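Local structure of N-carbamoylsarcosine amidase related protein (Thermoplasma acidophilum, 3EEF) at residues Asp50-Pro54 / His65-Gly69; Asp102-Arg106 / Tyr133-Arg137. The protein probably hydrolyses amide bonds as an N-carbamoylsarcosine amidase of the isochorismatase-like cysteine hydrolase family, and binds a zinc ion. All blocks are in the same frame, centred on the assembly; numbering follows the deposited sequence.

Contact 1: residues Asp50-Pro54 / His65-Gly69; sequences DSHYP and HSMKG. With ZN (zinc ion), chain C.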
# COMPACT_ATOMS: atom_id res chain seq x y z
N ASP A 50 -4.55 -8.01 -16.65
CA ASP A 50 -4.47 -6.65 -17.16
C ASP A 50 -5.84 -6.18 -17.65
O ASP A 50 -6.55 -6.91 -18.34
CB ASP A 50 -3.43 -6.54 -18.26
CG ASP A 50 -2.01 -6.30 -17.72
OD1 ASP A 50 -1.85 -6.12 -16.48
OD2 ASP A 50 -1.07 -6.22 -18.54
N SER A 51 -6.23 -4.98 -17.23
CA SER A 51 -7.49 -4.38 -17.67
C SER A 51 -7.24 -2.87 -17.74
O SER A 51 -7.76 -2.10 -16.94
CB SER A 51 -8.62 -4.74 -16.67
OG SER A 51 -9.87 -4.13 -16.96
N HIS A 52 -6.40 -2.48 -18.70
CA HIS A 52 -5.72 -1.19 -18.71
C HIS A 52 -6.58 -0.04 -19.21
O HIS A 52 -7.46 -0.24 -20.03
CB HIS A 52 -4.47 -1.23 -19.58
CG HIS A 52 -3.32 -1.97 -18.97
ND1 HIS A 52 -2.66 -1.54 -17.83
CD2 HIS A 52 -2.66 -3.10 -19.37
CE1 HIS A 52 -1.68 -2.38 -17.54
NE2 HIS A 52 -1.64 -3.32 -18.47
N TYR A 53 -6.33 1.13 -18.63
CA TYR A 53 -6.79 2.40 -19.12
C TYR A 53 -5.67 3.00 -20.00
O TYR A 53 -4.48 2.72 -19.81
CB TYR A 53 -7.03 3.43 -18.00
CG TYR A 53 -7.97 3.05 -16.88
CD1 TYR A 53 -9.21 2.46 -17.13
CD2 TYR A 53 -7.63 3.34 -15.55
CE1 TYR A 53 -10.08 2.13 -16.06
CE2 TYR A 53 -8.49 3.03 -14.51
CZ TYR A 53 -9.70 2.43 -14.75
OH TYR A 53 -10.50 2.14 -13.68
N PRO A 54 -6.05 3.89 -20.92
CA PRO A 54 -5.09 4.51 -21.82
C PRO A 54 -3.93 5.18 -21.10
O PRO A 54 -2.83 5.25 -21.64
CB PRO A 54 -5.93 5.56 -22.53
CG PRO A 54 -7.33 4.96 -22.55
CD PRO A 54 -7.45 4.24 -21.25
N HIS A 65 -2.57 -2.39 -24.73
CA HIS A 65 -2.65 -3.86 -24.70
C HIS A 65 -3.56 -4.24 -23.54
O HIS A 65 -3.61 -3.53 -22.52
CB HIS A 65 -1.23 -4.48 -24.56
CG HIS A 65 -0.57 -4.21 -23.24
ND1 HIS A 65 0.08 -3.03 -22.95
CD2 HIS A 65 -0.52 -4.96 -22.10
CE1 HIS A 65 0.54 -3.08 -21.70
NE2 HIS A 65 0.17 -4.23 -21.16
N SER A 66 -4.31 -5.34 -23.71
CA SER A 66 -5.17 -5.87 -22.66
C SER A 66 -5.93 -4.71 -21.99
O SER A 66 -5.84 -4.47 -20.75
CB SER A 66 -4.34 -6.67 -21.64
OG SER A 66 -5.17 -7.49 -20.81
N MSE A 67 -6.67 -4.00 -22.84
CA MSE A 67 -7.42 -2.83 -22.42
C MSE A 67 -8.71 -3.23 -21.72
O MSE A 67 -9.29 -4.28 -22.02
CB MSE A 67 -7.73 -1.95 -23.64
CG MSE A 67 -6.48 -1.48 -24.35
SE MSE A 67 -5.27 -0.48 -23.16
CE MSE A 67 -6.28 1.21 -23.07
N LYS A 68 -9.16 -2.41 -20.76
CA LYS A 68 -10.44 -2.65 -20.11
C LYS A 68 -11.55 -2.58 -21.16
O LYS A 68 -11.56 -1.68 -21.98
CB LYS A 68 -10.72 -1.63 -18.99
CG LYS A 68 -12.12 -1.77 -18.35
CD LYS A 68 -12.21 -1.09 -16.98
CE LYS A 68 -13.62 -1.22 -16.37
NZ LYS A 68 -13.86 -2.53 -15.68
N GLY A 69 -12.45 -3.55 -21.13
CA GLY A 69 -13.60 -3.57 -22.04
C GLY A 69 -13.40 -4.34 -23.34
O GLY A 69 -14.36 -4.88 -23.89
ZN ZN C . 0.08 -4.61 -19.00

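Contact 2: residues Asp102-Arg106 / Tyr133-Arg137; sequences DMILR and YRNYR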
# COMPACT_ATOMS: atom_id res chain seq x y z
N ASP A 102 -4.31 -9.29 -1.98
CA ASP A 102 -3.81 -9.63 -0.67
C ASP A 102 -4.99 -9.91 0.26
O ASP A 102 -4.94 -10.82 1.07
CB ASP A 102 -2.91 -8.51 -0.14
CG ASP A 102 -2.21 -8.91 1.13
OD1 ASP A 102 -1.56 -9.97 1.13
OD2 ASP A 102 -2.36 -8.17 2.13
N MSE A 103 -6.07 -9.17 0.10
CA MSE A 103 -7.25 -9.37 0.93
C MSE A 103 -7.77 -10.80 0.81
O MSE A 103 -8.05 -11.46 1.82
CB MSE A 103 -8.35 -8.41 0.52
CG MSE A 103 -8.04 -6.96 0.81
SE MSE A 103 -9.61 -5.78 0.58
CE MSE A 103 -10.75 -6.55 2.05
N ILE A 104 -7.86 -11.28 -0.41
CA ILE A 104 -8.44 -12.59 -0.69
C ILE A 104 -7.56 -13.68 -0.08
O ILE A 104 -8.08 -14.65 0.50
CB ILE A 104 -8.52 -12.86 -2.17
CG1 ILE A 104 -9.52 -11.92 -2.82
CG2 ILE A 104 -8.93 -14.33 -2.47
CD1 ILE A 104 -9.29 -11.77 -4.34
N LEU A 105 -6.24 -13.51 -0.26
CA LEU A 105 -5.27 -14.45 0.30
C LEU A 105 -5.33 -14.45 1.83
O LEU A 105 -5.27 -15.48 2.47
CB LEU A 105 -3.85 -14.07 -0.16
CG LEU A 105 -3.56 -14.06 -1.66
CD1 LEU A 105 -2.07 -13.67 -1.93
CD2 LEU A 105 -3.92 -15.39 -2.24
N ARG A 106 -5.43 -13.28 2.43
CA ARG A 106 -5.51 -13.24 3.88
C ARG A 106 -6.83 -13.80 4.37
O ARG A 106 -6.85 -14.50 5.37
CB ARG A 106 -5.32 -11.84 4.42
CG ARG A 106 -3.90 -11.35 4.26
CD ARG A 106 -3.53 -10.49 5.42
NE ARG A 106 -2.90 -9.26 4.99
CZ ARG A 106 -2.37 -8.38 5.82
NH1 ARG A 106 -2.38 -8.61 7.12
NH2 ARG A 106 -1.82 -7.29 5.33
N TYR A 133 7.54 -9.76 -0.28
CA TYR A 133 7.40 -8.65 0.65
C TYR A 133 6.29 -8.90 1.69
O TYR A 133 6.38 -8.49 2.85
CB TYR A 133 7.02 -7.38 -0.10
CG TYR A 133 7.96 -6.90 -1.21
CD1 TYR A 133 9.17 -7.53 -1.49
CD2 TYR A 133 7.64 -5.77 -1.95
CE1 TYR A 133 10.00 -7.07 -2.48
CE2 TYR A 133 8.47 -5.30 -2.94
CZ TYR A 133 9.65 -5.95 -3.20
OH TYR A 133 10.47 -5.51 -4.19
N ARG A 134 5.22 -9.54 1.26
CA ARG A 134 4.08 -9.82 2.12
C ARG A 134 4.20 -11.21 2.80
O ARG A 134 3.20 -11.74 3.25
CB ARG A 134 2.80 -9.76 1.29
CG ARG A 134 2.41 -8.36 0.91
CD ARG A 134 1.51 -8.32 -0.30
NE ARG A 134 1.25 -6.94 -0.62
CZ ARG A 134 2.06 -6.14 -1.30
NH1 ARG A 134 3.21 -6.58 -1.80
NH2 ARG A 134 1.72 -4.87 -1.47
N ASN A 135 5.40 -11.80 2.83
CA ASN A 135 5.68 -12.99 3.62
C ASN A 135 4.97 -14.28 3.21
O ASN A 135 4.85 -15.20 4.01
CB ASN A 135 5.39 -12.70 5.12
CG ASN A 135 6.27 -13.53 6.08
OD1 ASN A 135 7.48 -13.71 5.87
ND2 ASN A 135 5.65 -13.99 7.17
N TYR A 136 4.50 -14.35 1.97
CA TYR A 136 4.08 -15.61 1.37
C TYR A 136 5.28 -16.44 0.96
O TYR A 136 6.33 -15.90 0.61
CB TYR A 136 3.22 -15.34 0.13
CG TYR A 136 1.94 -14.64 0.47
CD1 TYR A 136 0.88 -15.34 1.04
CD2 TYR A 136 1.81 -13.27 0.32
CE1 TYR A 136 -0.28 -14.71 1.40
CE2 TYR A 136 0.65 -12.61 0.70
CZ TYR A 136 -0.40 -13.34 1.23
OH TYR A 136 -1.56 -12.72 1.61
N ARG A 137 5.13 -17.76 1.00
CA ARG A 137 6.06 -18.65 0.27
C ARG A 137 5.60 -18.73 -1.17
O ARG A 137 4.42 -18.49 -1.47
CB ARG A 137 6.12 -20.06 0.86
CG ARG A 137 6.64 -20.12 2.29
CD ARG A 137 8.15 -19.78 2.41
NE ARG A 137 9.00 -20.54 1.49
CZ ARG A 137 9.25 -21.87 1.55
NH1 ARG A 137 8.69 -22.64 2.49
NH2 ARG A 137 10.06 -22.44 0.64

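Contact 1: residues Asp50-Pro54 / His65-Gly69
His52 turns the edge of its imidazole toward one face of the His65 ring, an offset edge-to-face pair with the planes at 62° and CD2 of His52 over that face. At the edge of the His65 ring, near its plane, lies OD2 of Asp50; at the edge of the His52 ring lies the carbonyl O of His65, 3.3 Å from His52 CD2. Both rings are ligands of one zinc ion, which brings them together in this way; it is the metal site of this isochorismatase-family α/β fold, built where strand 45-50 runs out into a loop. Asp50 OD2 sits 2.0 Å from the zinc, while NE2 of His52 and NE2 of His65 each bind it at 2.2 Å; Glu58 is the fourth protein ligand. A carboxylate suits the place of Asp50 because one oxygen can take the metal while the other, OD1, is held in a salt bridge with Lys90. The histidines also use their second nitrogens: ND1 of His52 is hydrogen-bonded to Asp56 and that of His65 to Gly63, which helps fix the turn of each ring.

Behind the metal the backbones join in a single beta bridge between His52 and Met67. His52 N bonds to Ser66 O, and Lys68 N returns a bond of 2.9 Å to His52 O. The long chain of Lys68 passes Ser51 OG and runs beside Tyr53; Glu89 takes both the Ser51 hydroxyl and, in a salt bridge, the Lys68 amine. The selenomethionine Met67, bent at chi2 and chi3, swings its methyl CE back to Pro54, 3.7 Å from CD. Ser66, whose short side chain fits beside Asp50 CB, sends OG to Asp50 O at 2.9 Å, approaching from above the carbonyl plane.

Contact 2: residues Asp102-Arg106 / Tyr133-Arg137
With CG opposite its backbone N (chi1 -172°), Asp102 reaches out from helix 101-107 toward Tyr136, whose own chi1 of -64° sets CG opposite the carbonyl carbon and sends the phenol to meet it. Tyr136 OH donates a hydrogen bond of 2.8 Å to Asp102 OD1, on the syn side but tilted 33° out of the carboxylate plane. Leu105, three residues further along the helix, lays CD1 over one face of the ring in a CH-pi contact, 4.0 Å from the centroid, and Leu105 CB lies 3.2 Å from Tyr136 OH. Tyrosine suits this place because it offers an apolar face to the leucine and a hydroxyl to the acid. Its backbone completes the Schellman motif that ends helix 123-133, with Asn135 at positive phi as the C-prime residue; the chain then enters strand 137-141 of the parallel sheet. A phenylalanine in place of Tyr136 would probably keep the leucine contact but leave Asp102 OD1 without its hydroxyl donor. Arg134 crosses the carboxylate at a slant, its CD touching that same oxygen. The other, OD2, takes Arg106 NE at 3.1 Å in a salt bridge one helical turn on, and makes a second with Arg106 of the third subunit.

Contact 1 closes before contact 2 opens along the chain, and the two do not touch: their centres are 25 Å apart and their nearest atoms about 14 Å. They belong to one fold, in which strands 45-50 and 137-141 lie in the same parallel sheet, with strands 3-8 and 112-116 between them. Contact 1 holds three of the four zinc ligands, whereas contact 2 lies away from the metal site. Subunit interfaces give a further relation: Tyr53 of contact 1 reaches the second subunit, whose Tyr53 in turn packs on Ile104 of helix 101-107, while contact 2 also faces the third and fourth subunits of the tetramer.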